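Local coordinates for putative oxidoreductase molybdopterin-binding subunit (Sulfolobus tokodaii, PDB 4ZOH), which probably oxidises an aldehyde or related substrate at a molybdenum centre, binding pterin cytosine dinucleotide as the large subunit of a xanthine dehydrogenase-family enzyme, at residues Ile156-Ile161 and Thr695-Lys700; Thr278-Leu283 and Tyr319-Asn324; Leu619-Phe624 and Gln637-Pro642. All coordinates share one frame; numbering follows the deposited sequence.

Contact 1. Residues Ile156-Ile161 and Thr695-Lys700; sequences INQRVI and TKMPVK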
ATOM      1  N   ILE A 156     -30.195 -37.783   4.046  1.00 26.63           N
ATOM      2  CA  ILE A 156     -29.403 -36.764   4.591  1.00 23.63           C
ATOM      3  C   ILE A 156     -28.417 -36.173   3.548  1.00 27.71           C
ATOM      4  O   ILE A 156     -27.730 -36.913   2.797  1.00 26.70           O
ATOM      5  CB  ILE A 156     -28.621 -37.300   5.766  1.00 26.44           C
ATOM      6  CG1 ILE A 156     -29.606 -37.868   6.799  1.00 29.52           C
ATOM      7  CG2 ILE A 156     -27.653 -36.213   6.283  1.00 24.37           C
ATOM      8  CD1 ILE A 156     -29.001 -38.153   8.162  1.00 32.93           C
ATOM      9  N   ASN A 157     -28.335 -34.838   3.551  1.00 24.32           N
ATOM     10  CA  ASN A 157     -27.347 -34.084   2.833  1.00 23.25           C
ATOM     11  C   ASN A 157     -26.567 -33.384   3.900  1.00 23.22           C
ATOM     12  O   ASN A 157     -27.050 -32.413   4.510  1.00 24.91           O
ATOM     13  CB  ASN A 157     -28.080 -33.185   1.829  1.00 21.73           C
ATOM     14  CG  ASN A 157     -27.134 -32.531   0.802  1.00 26.94           C
ATOM     15  OD1 ASN A 157     -26.317 -31.660   1.171  1.00 21.99           O
ATOM     16  ND2 ASN A 157     -27.311 -32.872  -0.520  1.00 21.35           N
ATOM     17  N   GLN A 158     -25.393 -33.913   4.195  1.00 22.32           N
ATOM     18  CA  GLN A 158     -24.707 -33.562   5.431  1.00 21.01           C
ATOM     19  C   GLN A 158     -24.093 -32.161   5.377  1.00 23.16           C
ATOM     20  O   GLN A 158     -23.940 -31.571   4.294  1.00 24.05           O
ATOM     21  CB  GLN A 158     -23.617 -34.590   5.771  1.00 21.02           C
ATOM     22  CG  GLN A 158     -22.238 -34.456   5.060  1.00 19.86           C
ATOM     23  CD  GLN A 158     -22.193 -34.760   3.541  1.00 22.23           C
ATOM     24  OE1 GLN A 158     -23.164 -34.635   2.801  1.00 20.31           O
ATOM     25  NE2 GLN A 158     -20.994 -35.116   3.070  1.00 22.45           N
ATOM     26  N   ARG A 159     -23.721 -31.628   6.540  1.00 22.60           N
ATOM     27  CA  ARG A 159     -22.996 -30.338   6.584  1.00 23.01           C
ATOM     28  C   ARG A 159     -21.583 -30.453   5.911  1.00 21.21           C
ATOM     29  O   ARG A 159     -20.860 -31.373   6.190  1.00 20.15           O
ATOM     30  CB  ARG A 159     -22.783 -29.995   8.021  1.00 20.92           C
ATOM     31  CG  ARG A 159     -22.501 -28.530   8.255  1.00 22.95           C
ATOM     32  CD  ARG A 159     -22.631 -28.273   9.781  1.00 21.70           C
ATOM     33  NE  ARG A 159     -22.694 -26.850  10.094  1.00 22.09           N
ATOM     34  CZ  ARG A 159     -23.752 -26.085   9.910  1.00 20.96           C
ATOM     35  NH1 ARG A 159     -23.678 -24.772  10.186  1.00 20.68           N
ATOM     36  NH2 ARG A 159     -24.878 -26.586   9.422  1.00 19.40           N
ATOM     37  N   VAL A 160     -21.193 -29.475   5.120  1.00 20.60           N
ATOM     38  CA  VAL A 160     -19.791 -29.447   4.631  1.00 23.03           C
ATOM     39  C   VAL A 160     -19.211 -28.044   4.892  1.00 22.89           C
ATOM     40  O   VAL A 160     -19.953 -27.153   5.306  1.00 22.49           O
ATOM     41  CB  VAL A 160     -19.736 -29.750   3.099  1.00 22.37           C
ATOM     42  CG1 VAL A 160     -20.177 -31.211   2.800  1.00 25.09           C
ATOM     43  CG2 VAL A 160     -20.599 -28.747   2.358  1.00 21.66           C
ATOM     44  N   ILE A 161     -17.909 -27.851   4.606  1.00 21.44           N
ATOM     45  CA  ILE A 161     -17.266 -26.580   4.815  1.00 19.73           C
ATOM     46  C   ILE A 161     -16.542 -26.132   3.536  1.00 21.06           C
ATOM     47  O   ILE A 161     -15.705 -26.876   3.013  1.00 21.71           O
ATOM     48  CB  ILE A 161     -16.280 -26.706   5.975  1.00 19.31           C
ATOM     49  CG1 ILE A 161     -17.046 -27.146   7.254  1.00 18.10           C
ATOM     50  CG2 ILE A 161     -15.559 -25.364   6.228  1.00 15.64           C
ATOM     51  CD1 ILE A 161     -16.101 -27.648   8.365  1.00 14.73           C
ATOM     52  N   THR A 695     -28.248 -43.613   2.334  1.00 30.89           N
ATOM     53  CA  THR A 695     -29.181 -42.610   2.893  1.00 33.38           C
ATOM     54  C   THR A 695     -28.420 -41.399   3.416  1.00 33.77           C
ATOM     55  O   THR A 695     -29.007 -40.353   3.640  1.00 35.97           O
ATOM     56  CB  THR A 695     -30.055 -43.169   4.071  1.00 30.37           C
ATOM     57  OG1 THR A 695     -29.202 -43.758   5.044  1.00 30.57           O
ATOM     58  CG2 THR A 695     -31.068 -44.224   3.609  1.00 31.91           C
ATOM     59  N   LYS A 696     -27.112 -41.536   3.603  1.00 30.01           N
ATOM     60  CA  LYS A 696     -26.311 -40.427   4.134  1.00 33.78           C
ATOM     61  C   LYS A 696     -24.922 -40.316   3.479  1.00 30.90           C
ATOM     62  O   LYS A 696     -24.443 -41.292   2.920  1.00 27.82           O
ATOM     63  CB  LYS A 696     -26.186 -40.568   5.646  1.00 32.86           C
ATOM     64  CG  LYS A 696     -25.595 -41.878   6.104  1.00 38.70           C
ATOM     65  CD  LYS A 696     -24.813 -41.715   7.420  1.00 44.22           C
ATOM     66  CE  LYS A 696     -25.459 -42.401   8.607  1.00 53.19           C
ATOM     67  NZ  LYS A 696     -25.408 -43.888   8.522  1.00 56.28           N
ATOM     68  N   MET A 697     -24.285 -39.145   3.590  1.00 26.94           N
ATOM     69  CA  MET A 697     -22.941 -38.924   3.056  1.00 25.82           C
ATOM     70  C   MET A 697     -22.034 -38.287   4.140  1.00 26.85           C
ATOM     71  O   MET A 697     -22.556 -37.712   5.067  1.00 28.97           O
ATOM     72  CB  MET A 697     -23.034 -37.967   1.897  1.00 23.31           C
ATOM     73  CG  MET A 697     -23.885 -38.416   0.767  1.00 23.23           C
ATOM     74  SD  MET A 697     -24.053 -37.245  -0.573  1.00 24.82           S
ATOM     75  CE  MET A 697     -25.074 -35.864   0.099  1.00 25.16           C
ATOM     76  N   PRO A 698     -20.699 -38.293   4.007  1.00 26.16           N
ATOM     77  CA  PRO A 698     -19.959 -39.011   2.957  1.00 27.88           C
ATOM     78  C   PRO A 698     -20.198 -40.571   3.094  1.00 31.93           C
ATOM     79  O   PRO A 698     -20.492 -41.074   4.198  1.00 27.74           O
ATOM     80  CB  PRO A 698     -18.474 -38.651   3.306  1.00 24.17           C
ATOM     81  CG  PRO A 698     -18.482 -38.668   4.821  1.00 23.08           C
ATOM     82  CD  PRO A 698     -19.814 -38.019   5.176  1.00 26.89           C
ATOM     83  N   VAL A 699     -20.012 -41.329   2.017  1.00 30.77           N
ATOM     84  CA  VAL A 699     -20.048 -42.779   2.145  1.00 31.31           C
ATOM     85  C   VAL A 699     -18.786 -43.187   2.885  1.00 31.74           C
ATOM     86  O   VAL A 699     -17.676 -42.974   2.423  1.00 33.25           O
ATOM     87  CB  VAL A 699     -20.157 -43.449   0.757  1.00 35.17           C
ATOM     88  CG1 VAL A 699     -20.733 -44.828   0.884  1.00 41.62           C
ATOM     89  CG2 VAL A 699     -21.152 -42.718  -0.103  1.00 38.41           C
ATOM     90  N   LYS A 700     -18.918 -43.762   4.051  1.00 31.85           N
ATOM     91  CA  LYS A 700     -17.699 -44.199   4.737  1.00 34.06           C
ATOM     92  C   LYS A 700     -17.150 -45.552   4.204  1.00 38.78           C
ATOM     93  O   LYS A 700     -17.929 -46.429   3.803  1.00 38.61           O
ATOM     94  CB  LYS A 700     -17.967 -44.345   6.236  1.00 36.65           C
ATOM     95  CG  LYS A 700     -18.240 -43.032   7.023  1.00 40.82           C
ATOM     96  CD  LYS A 700     -18.563 -43.426   8.480  1.00 45.76           C
ATOM     97  CE  LYS A 700     -17.961 -42.520   9.539  1.00 49.44           C
ATOM     98  NZ  LYS A 700     -19.097 -41.903  10.266  1.00 55.44           N
TER
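Gln158 and Met697 form the tight part of this contact, their side chains crossing at about a right angle. The glutamine folds back over the methionine backbone: CG sits between the backbone N and the carbonyl carbon (chi1 82°), and a second bend at chi2 swings the amide across the Met697-Pro698 peptide, which is cis. Gln158 CG lies 3.3 Å from Met697 O, and Gln158 NE2 is as close to Pro698 N. The latter pair is packing, since the proline nitrogen, its lone pair tied up in the peptide bond, is no acceptor; NE2 instead donates to the carbonyls of Glu621 and Gln617. With its nitrogen gripped twice, the amide is held in place against the thioether chain. Met697 CE ends this layer, 3.5 Å from Gln158 OE1 and 3.8 Å from Asn157 ND2, while Asn157 OD1 takes a hydrogen bond from Gln617 NE2.

Towards Thr695 and Lys696 the packing thins. One nearly linear backbone hydrogen bond, Ile156 N to Thr695 O (2.9 Å, 174° at the hydrogen), ties the strand to the loop. Beside it Ile156 CB and Lys696 CB approach only to 4.1 Å, and the exposed lysine leads away to a long, weak ion pair with Glu703.

Strand 149-161, within this chain an outermost strand of a five-stranded sheet, thus meets the loop that follows helix 673-688. Met697 reaches Thr679 and Ile683 of that helix as well as Tyr341 of helix 336-353, and backbone bonds of Asn157 and Val160 join their strand to strand 254-266.

Contact 2. Residues Thr278-Leu283 and Tyr319-Asn324; sequences TLIANL and YAVHTN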
ATOM      1  N   THR A 278     -41.228 -33.912   4.894  1.00 25.39           N
ATOM      2  CA  THR A 278     -40.780 -32.881   5.767  1.00 28.32           C
ATOM      3  C   THR A 278     -39.279 -32.623   5.445  1.00 30.35           C
ATOM      4  O   THR A 278     -38.441 -33.553   5.518  1.00 30.53           O
ATOM      5  CB  THR A 278     -40.951 -33.366   7.215  1.00 27.48           C
ATOM      6  OG1 THR A 278     -42.343 -33.658   7.423  1.00 32.32           O
ATOM      7  CG2 THR A 278     -40.496 -32.328   8.198  1.00 22.00           C
ATOM      8  N   LEU A 279     -38.967 -31.373   5.100  1.00 29.56           N
ATOM      9  CA  LEU A 279     -37.544 -30.924   4.938  1.00 28.38           C
ATOM     10  C   LEU A 279     -37.054 -30.225   6.179  1.00 26.95           C
ATOM     11  O   LEU A 279     -37.607 -29.154   6.548  1.00 28.89           O
ATOM     12  CB  LEU A 279     -37.429 -29.992   3.694  1.00 27.56           C
ATOM     13  CG  LEU A 279     -36.018 -29.418   3.437  1.00 28.41           C
ATOM     14  CD1 LEU A 279     -35.067 -30.516   2.921  1.00 29.56           C
ATOM     15  CD2 LEU A 279     -36.067 -28.203   2.521  1.00 24.01           C
ATOM     16  N   ILE A 280     -36.030 -30.756   6.841  1.00 27.33           N
ATOM     17  CA  ILE A 280     -35.443 -30.005   7.948  1.00 25.61           C
ATOM     18  C   ILE A 280     -34.013 -29.414   7.670  1.00 30.06           C
ATOM     19  O   ILE A 280     -33.005 -30.189   7.559  1.00 27.96           O
ATOM     20  CB  ILE A 280     -35.385 -30.845   9.232  1.00 25.82           C
ATOM     21  CG1 ILE A 280     -36.810 -31.146   9.749  1.00 31.45           C
ATOM     22  CG2 ILE A 280     -34.686 -30.056  10.329  1.00 23.05           C
ATOM     23  CD1 ILE A 280     -36.839 -32.310  10.729  1.00 29.54           C
ATOM     24  N   ALA A 281     -33.899 -28.078   7.658  1.00 24.78           N
ATOM     25  CA  ALA A 281     -32.609 -27.388   7.375  1.00 24.88           C
ATOM     26  C   ALA A 281     -32.005 -26.784   8.625  1.00 27.68           C
ATOM     27  O   ALA A 281     -32.725 -26.219   9.450  1.00 29.46           O
ATOM     28  CB  ALA A 281     -32.804 -26.343   6.304  1.00 26.41           C
ATOM     29  N   ASN A 282     -30.710 -27.030   8.851  1.00 26.47           N
ATOM     30  CA  ASN A 282     -30.016 -26.564  10.026  1.00 26.31           C
ATOM     31  C   ASN A 282     -29.318 -25.184   9.779  1.00 29.64           C
ATOM     32  O   ASN A 282     -28.292 -25.109   9.080  1.00 25.32           O
ATOM     33  CB  ASN A 282     -29.039 -27.634  10.488  1.00 23.78           C
ATOM     34  CG  ASN A 282     -28.427 -27.312  11.824  1.00 23.11           C
ATOM     35  OD1 ASN A 282     -28.450 -26.181  12.221  1.00 24.84           O
ATOM     36  ND2 ASN A 282     -27.806 -28.285  12.469  1.00 24.43           N
ATOM     37  N   LEU A 283     -29.914 -24.103  10.280  1.00 23.64           N
ATOM     38  CA  LEU A 283     -29.277 -22.778  10.194  1.00 22.52           C
ATOM     39  C   LEU A 283     -28.121 -22.518  11.109  1.00 21.97           C
ATOM     40  O   LEU A 283     -27.421 -21.497  10.935  1.00 24.70           O
ATOM     41  CB  LEU A 283     -30.275 -21.689  10.404  1.00 23.41           C
ATOM     42  CG  LEU A 283     -31.409 -21.620   9.412  1.00 24.89           C
ATOM     43  CD1 LEU A 283     -32.304 -20.435   9.725  1.00 23.59           C
ATOM     44  CD2 LEU A 283     -30.971 -21.582   7.949  1.00 23.41           C
ATOM     45  N   TYR A 319     -38.865 -26.730   7.257  1.00 30.05           N
ATOM     46  CA  TYR A 319     -38.293 -26.077   8.430  1.00 31.00           C
ATOM     47  C   TYR A 319     -36.835 -25.575   8.244  1.00 32.00           C
ATOM     48  O   TYR A 319     -35.987 -26.315   7.714  1.00 29.53           O
ATOM     49  CB  TYR A 319     -38.234 -27.057   9.593  1.00 31.18           C
ATOM     50  CG  TYR A 319     -39.569 -27.440  10.144  1.00 37.85           C
ATOM     51  CD1 TYR A 319     -40.312 -28.493   9.529  1.00 35.78           C
ATOM     52  CD2 TYR A 319     -40.118 -26.782  11.279  1.00 36.59           C
ATOM     53  CE1 TYR A 319     -41.548 -28.867  10.009  1.00 41.50           C
ATOM     54  CE2 TYR A 319     -41.378 -27.171  11.792  1.00 41.68           C
ATOM     55  CZ  TYR A 319     -42.071 -28.201  11.141  1.00 43.89           C
ATOM     56  OH  TYR A 319     -43.270 -28.648  11.552  1.00 52.62           O
ATOM     57  N   ALA A 320     -36.562 -24.331   8.682  1.00 26.76           N
ATOM     58  CA  ALA A 320     -35.209 -23.853   8.883  1.00 24.93           C
ATOM     59  C   ALA A 320     -35.089 -23.542  10.370  1.00 26.85           C
ATOM     60  O   ALA A 320     -35.729 -22.622  10.890  1.00 26.32           O
ATOM     61  CB  ALA A 320     -34.922 -22.628   7.976  1.00 24.26           C
ATOM     62  N   VAL A 321     -34.216 -24.266  11.041  1.00 24.36           N
ATOM     63  CA  VAL A 321     -34.146 -24.268  12.458  1.00 24.53           C
ATOM     64  C   VAL A 321     -32.774 -23.880  12.936  1.00 29.31           C
ATOM     65  O   VAL A 321     -31.838 -24.428  12.398  1.00 28.33           O
ATOM     66  CB  VAL A 321     -34.383 -25.709  12.998  1.00 24.36           C
ATOM     67  CG1 VAL A 321     -34.832 -25.670  14.471  1.00 24.70           C
ATOM     68  CG2 VAL A 321     -35.489 -26.378  12.210  1.00 21.64           C
ATOM     69  N   HIS A 322     -32.655 -23.065  14.015  1.00 26.24           N
ATOM     70  CA  HIS A 322     -31.350 -22.810  14.705  1.00 26.17           C
ATOM     71  C   HIS A 322     -30.863 -23.969  15.513  1.00 27.82           C
ATOM     72  O   HIS A 322     -31.679 -24.735  16.032  1.00 27.58           O
ATOM     73  CB  HIS A 322     -31.480 -21.609  15.668  1.00 26.51           C
ATOM     74  CG  HIS A 322     -31.844 -20.347  14.969  1.00 25.70           C
ATOM     75  ND1 HIS A 322     -30.992 -19.742  14.066  1.00 23.78           N
ATOM     76  CD2 HIS A 322     -32.977 -19.615  14.972  1.00 25.14           C
ATOM     77  CE1 HIS A 322     -31.573 -18.651  13.585  1.00 25.64           C
ATOM     78  NE2 HIS A 322     -32.773 -18.539  14.126  1.00 26.42           N
ATOM     79  N   THR A 323     -29.547 -24.096  15.651  1.00 23.57           N
ATOM     80  CA  THR A 323     -28.970 -25.005  16.611  1.00 25.05           C
ATOM     81  C   THR A 323     -27.721 -24.264  17.124  1.00 22.84           C
ATOM     82  O   THR A 323     -27.286 -23.304  16.502  1.00 27.75           O
ATOM     83  CB  THR A 323     -28.583 -26.431  15.982  1.00 28.51           C
ATOM     84  OG1 THR A 323     -27.595 -26.276  14.935  1.00 28.30           O
ATOM     85  CG2 THR A 323     -29.799 -27.159  15.399  1.00 23.09           C
ATOM     86  N   ASN A 324     -27.095 -24.761  18.188  1.00 23.43           N
ATOM     87  CA  ASN A 324     -25.896 -24.154  18.775  1.00 23.58           C
ATOM     88  C   ASN A 324     -24.603 -24.451  18.043  1.00 25.78           C
ATOM     89  O   ASN A 324     -23.654 -24.950  18.669  1.00 23.64           O
ATOM     90  CB  ASN A 324     -25.767 -24.495  20.269  1.00 24.80           C
ATOM     91  CG  ASN A 324     -26.855 -23.832  21.097  1.00 27.30           C
ATOM     92  OD1 ASN A 324     -27.824 -24.486  21.475  1.00 26.67           O
ATOM     93  ND2 ASN A 324     -26.726 -22.495  21.320  1.00 23.39           N
TER
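The Tyr319 ring has Leu279 O at its edge, near its plane, 4.1 Å from Tyr319 CD1. Thr278 CG2 comes in obliquely to 4.0 Å from Tyr319 CE1, and the ring also stacks with His132. The His322 ring is approached obliquely by Leu283 CB, and its ND1 is hydrogen-bonded to Gly284 O.

The third flat group, the Asn282 amide, crosses Thr323 at about a right angle. Its CG is anti to the backbone N (chi1 -171°), which carries the amide over to the threonine. There Thr323 OG1 donates to Asn282 OD1 at 2.8 Å, in the carbonyl plane and on a lone pair; Gly284 N is a second donor to the same oxygen. This side-chain link extends the pairing past the end of the strand ladder.

The ladder itself is parallel, matching Ile280 with Tyr319, Ala281 with Ala320 and Asn282 with Val321. Among its bonds, Ala281 N to Tyr319 O is short at 2.7 Å, whereas Leu283 N meets Val321 O at 2.9 Å from above the carbonyl plane, where the strands give way to loops. Leu283 CD1 then packs on Ala320 CB at 3.8 Å.

The two are the parallel, adjacent strands of a beta-alpha-beta crossover, connected through helix 288-304. That helix packs on the face carrying Ala281, while helix 111-114 touches Ile280, Asn282 and Val321 on the other. Within the sheet, strand 254-266 flanks strand 272-282, and strand 129-138 lies beyond strand 313-321.

Contact 3. Residues Leu619-Phe624 and Gln637-Pro642; sequences LLEGAF and QDYPIP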
ATOM      1  N   LEU A 619     -18.197 -38.506  -1.281  1.00 25.78           N
ATOM      2  CA  LEU A 619     -17.186 -39.528  -0.901  1.00 26.59           C
ATOM      3  C   LEU A 619     -16.249 -39.168   0.221  1.00 24.75           C
ATOM      4  O   LEU A 619     -15.626 -40.067   0.766  1.00 23.39           O
ATOM      5  CB  LEU A 619     -16.330 -39.959  -2.121  1.00 23.98           C
ATOM      6  CG  LEU A 619     -17.032 -40.457  -3.372  1.00 26.91           C
ATOM      7  CD1 LEU A 619     -15.944 -40.712  -4.460  1.00 23.29           C
ATOM      8  CD2 LEU A 619     -17.888 -41.711  -3.002  1.00 22.80           C
ATOM      9  N   LEU A 620     -16.055 -37.883   0.523  1.00 24.96           N
ATOM     10  CA  LEU A 620     -14.955 -37.557   1.470  1.00 27.95           C
ATOM     11  C   LEU A 620     -15.391 -36.680   2.617  1.00 25.87           C
ATOM     12  O   LEU A 620     -15.099 -36.996   3.759  1.00 25.42           O
ATOM     13  CB  LEU A 620     -13.758 -36.877   0.754  1.00 27.21           C
ATOM     14  CG  LEU A 620     -12.910 -37.676  -0.263  1.00 28.79           C
ATOM     15  CD1 LEU A 620     -12.165 -36.741  -1.222  1.00 27.95           C
ATOM     16  CD2 LEU A 620     -11.908 -38.509   0.514  1.00 25.13           C
ATOM     17  N   GLU A 621     -16.030 -35.571   2.282  1.00 21.58           N
ATOM     18  CA  GLU A 621     -16.193 -34.477   3.228  1.00 24.11           C
ATOM     19  C   GLU A 621     -17.387 -34.662   4.175  1.00 24.47           C
ATOM     20  O   GLU A 621     -18.341 -35.331   3.814  1.00 25.05           O
ATOM     21  CB  GLU A 621     -16.379 -33.203   2.415  1.00 21.71           C
ATOM     22  CG  GLU A 621     -14.982 -32.725   1.946  1.00 24.23           C
ATOM     23  CD  GLU A 621     -15.043 -31.572   0.977  1.00 24.03           C
ATOM     24  OE1 GLU A 621     -15.917 -30.710   1.092  1.00 22.50           O
ATOM     25  OE2 GLU A 621     -14.237 -31.548   0.007  1.00 26.13           O
ATOM     26  N   GLY A 622     -17.323 -34.028   5.359  1.00 27.75           N
ATOM     27  CA  GLY A 622     -18.465 -33.845   6.256  1.00 23.75           C
ATOM     28  C   GLY A 622     -18.123 -33.074   7.504  1.00 24.47           C
ATOM     29  O   GLY A 622     -17.076 -33.255   8.128  1.00 23.99           O
ATOM     30  N   ALA A 623     -18.998 -32.161   7.877  1.00 22.10           N
ATOM     31  CA  ALA A 623     -18.686 -31.402   9.091  1.00 21.58           C
ATOM     32  C   ALA A 623     -19.564 -32.019  10.220  1.00 22.51           C
ATOM     33  O   ALA A 623     -20.792 -31.878  10.195  1.00 25.33           O
ATOM     34  CB  ALA A 623     -18.945 -29.897   8.855  1.00 16.66           C
ATOM     35  N   PHE A 624     -18.924 -32.690  11.174  1.00 24.75           N
ATOM     36  CA  PHE A 624     -19.586 -33.275  12.286  1.00 29.78           C
ATOM     37  C   PHE A 624     -19.075 -32.760  13.647  1.00 29.48           C
ATOM     38  O   PHE A 624     -17.876 -32.481  13.807  1.00 27.49           O
ATOM     39  CB  PHE A 624     -19.484 -34.829  12.215  1.00 29.86           C
ATOM     40  CG  PHE A 624     -20.002 -35.402  10.902  1.00 33.70           C
ATOM     41  CD1 PHE A 624     -21.393 -35.270  10.544  1.00 34.99           C
ATOM     42  CD2 PHE A 624     -19.117 -36.053   9.992  1.00 30.92           C
ATOM     43  CE1 PHE A 624     -21.890 -35.765   9.298  1.00 33.27           C
ATOM     44  CE2 PHE A 624     -19.615 -36.549   8.763  1.00 35.88           C
ATOM     45  CZ  PHE A 624     -20.985 -36.385   8.410  1.00 33.03           C
ATOM     46  N   GLN A 637      -6.121 -32.114   7.445  1.00 29.64           N
ATOM     47  CA  GLN A 637      -5.951 -33.570   7.677  1.00 36.87           C
ATOM     48  C   GLN A 637      -7.309 -34.145   7.986  1.00 37.12           C
ATOM     49  O   GLN A 637      -7.716 -35.008   7.251  1.00 36.46           O
ATOM     50  CB  GLN A 637      -4.908 -33.861   8.770  1.00 38.36           C
ATOM     51  CG  GLN A 637      -4.887 -35.269   9.341  1.00 45.05           C
ATOM     52  CD  GLN A 637      -4.100 -35.310  10.646  1.00 45.59           C
ATOM     53  OE1 GLN A 637      -2.887 -35.445  10.654  1.00 45.12           O
ATOM     54  NE2 GLN A 637      -4.797 -35.163  11.761  1.00 44.99           N
ATOM     55  N   ASP A 638      -8.046 -33.618   8.995  1.00 32.23           N
ATOM     56  CA  ASP A 638      -9.341 -34.221   9.406  1.00 28.78           C
ATOM     57  C   ASP A 638     -10.568 -33.800   8.577  1.00 29.44           C
ATOM     58  O   ASP A 638     -11.608 -34.443   8.632  1.00 27.59           O
ATOM     59  CB  ASP A 638      -9.659 -33.990  10.902  1.00 28.13           C
ATOM     60  CG  ASP A 638      -8.498 -34.266  11.796  1.00 30.96           C
ATOM     61  OD1 ASP A 638      -7.734 -35.217  11.543  1.00 36.44           O
ATOM     62  OD2 ASP A 638      -8.324 -33.508  12.772  1.00 32.04           O
ATOM     63  N   TYR A 639     -10.483 -32.684   7.849  1.00 27.91           N
ATOM     64  CA  TYR A 639     -11.520 -32.322   6.879  1.00 25.31           C
ATOM     65  C   TYR A 639     -10.945 -32.569   5.479  1.00 26.30           C
ATOM     66  O   TYR A 639     -10.228 -31.733   4.951  1.00 28.81           O
ATOM     67  CB  TYR A 639     -12.015 -30.881   7.034  1.00 21.80           C
ATOM     68  CG  TYR A 639     -13.231 -30.654   6.176  1.00 22.68           C
ATOM     69  CD1 TYR A 639     -14.489 -31.026   6.620  1.00 21.79           C
ATOM     70  CD2 TYR A 639     -13.109 -30.102   4.909  1.00 20.40           C
ATOM     71  CE1 TYR A 639     -15.617 -30.836   5.810  1.00 21.45           C
ATOM     72  CE2 TYR A 639     -14.203 -29.930   4.102  1.00 23.61           C
ATOM     73  CZ  TYR A 639     -15.464 -30.331   4.561  1.00 22.16           C
ATOM     74  OH  TYR A 639     -16.527 -30.137   3.725  1.00 21.53           O
ATOM     75  N   PRO A 640     -11.230 -33.745   4.895  1.00 30.98           N
ATOM     76  CA  PRO A 640     -10.382 -34.247   3.785  1.00 25.91           C
ATOM     77  C   PRO A 640     -10.774 -33.722   2.421  1.00 27.45           C
ATOM     78  O   PRO A 640     -11.383 -34.480   1.618  1.00 29.47           O
ATOM     79  CB  PRO A 640     -10.621 -35.770   3.860  1.00 27.02           C
ATOM     80  CG  PRO A 640     -12.042 -35.868   4.320  1.00 26.30           C
ATOM     81  CD  PRO A 640     -12.233 -34.758   5.321  1.00 27.22           C
ATOM     82  N   ILE A 641     -10.422 -32.473   2.089  1.00 24.12           N
ATOM     83  CA  ILE A 641     -10.723 -32.053   0.715  1.00 22.17           C
ATOM     84  C   ILE A 641      -9.801 -32.906  -0.235  1.00 20.59           C
ATOM     85  O   ILE A 641      -8.712 -33.309   0.189  1.00 18.50           O
ATOM     86  CB  ILE A 641     -10.590 -30.524   0.508  1.00 21.11           C
ATOM     87  CG1 ILE A 641      -9.133 -30.013   0.512  1.00 21.31           C
ATOM     88  CG2 ILE A 641     -11.419 -29.829   1.590  1.00 21.61           C
ATOM     89  CD1 ILE A 641      -9.029 -28.596  -0.132  1.00 23.78           C
ATOM     90  N   PRO A 642     -10.240 -33.180  -1.478  1.00 20.51           N
ATOM     91  CA  PRO A 642      -9.413 -34.133  -2.262  1.00 20.17           C
ATOM     92  C   PRO A 642      -8.053 -33.563  -2.760  1.00 20.52           C
ATOM     93  O   PRO A 642      -7.954 -32.376  -3.113  1.00 23.68           O
ATOM     94  CB  PRO A 642     -10.274 -34.471  -3.471  1.00 18.54           C
ATOM     95  CG  PRO A 642     -11.279 -33.437  -3.565  1.00 20.27           C
ATOM     96  CD  PRO A 642     -11.518 -32.884  -2.163  1.00 18.95           C
TER
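The Tyr639 ring and the Glu621 carboxylate meet at a slant, their planes 52° apart. The phenol reaches the glutamate because Tyr639 CG is anti to its own backbone N (chi1 -170°), and Tyr639 OH gives a weak hydrogen bond to Glu621 OE1 at 2.8 Å. The ring also lies against the aliphatic part of the glutamate, with Tyr639 CZ 3.6 Å from Glu621 CG. A stronger partner of the hydroxyl is Ile161 N. On the far branch of the carboxylate, Glu621 OE2 rests 3.7 Å from Ile641 CG2. Outside the two segments, the same oxygen forms a salt bridge with a basic side chain of another protein's chain, a bond likely to stabilise the negative charge in this buried setting. Pro640 is the centre of an inverse gamma turn, closed by a weak bond from Ile641 N to Tyr639 O, and the turn lies beside residues 620-622, which follow helix 600-619. Its ring abuts the backbone there, Pro640 CG approaching Leu620 O to 3.3 Å. Leu620 itself slants across Pro642, with Leu620 CD1 3.7 Å from Pro642 CB, and Pro642 leans in turn on Val612 and Ala616 of helix 600-619.

Overall arrangement
Strand 149-161 connects all three contacts. Contacts 1 and 3 lie with centres 10 Å apart and touch directly: Pro698 CD packs 3.4 Å from Glu621 O, and Arg159 O probably accepts a hydrogen bond from Ala623 N. Contact 2 belongs to the same sheet as contact 1, its centre 16 Å away, and the two meet where Arg159 packs near Asn282. Contacts 2 and 3 do not touch, their nearest atoms being about 8 Å apart. Contact 3 lies near the cofactors, with the Ile641 side chain about 8 Å from an iron-sulfur cluster and about 12 Å from the pterin cytosine dinucleotide. Along the chain, contact 1 encloses both others.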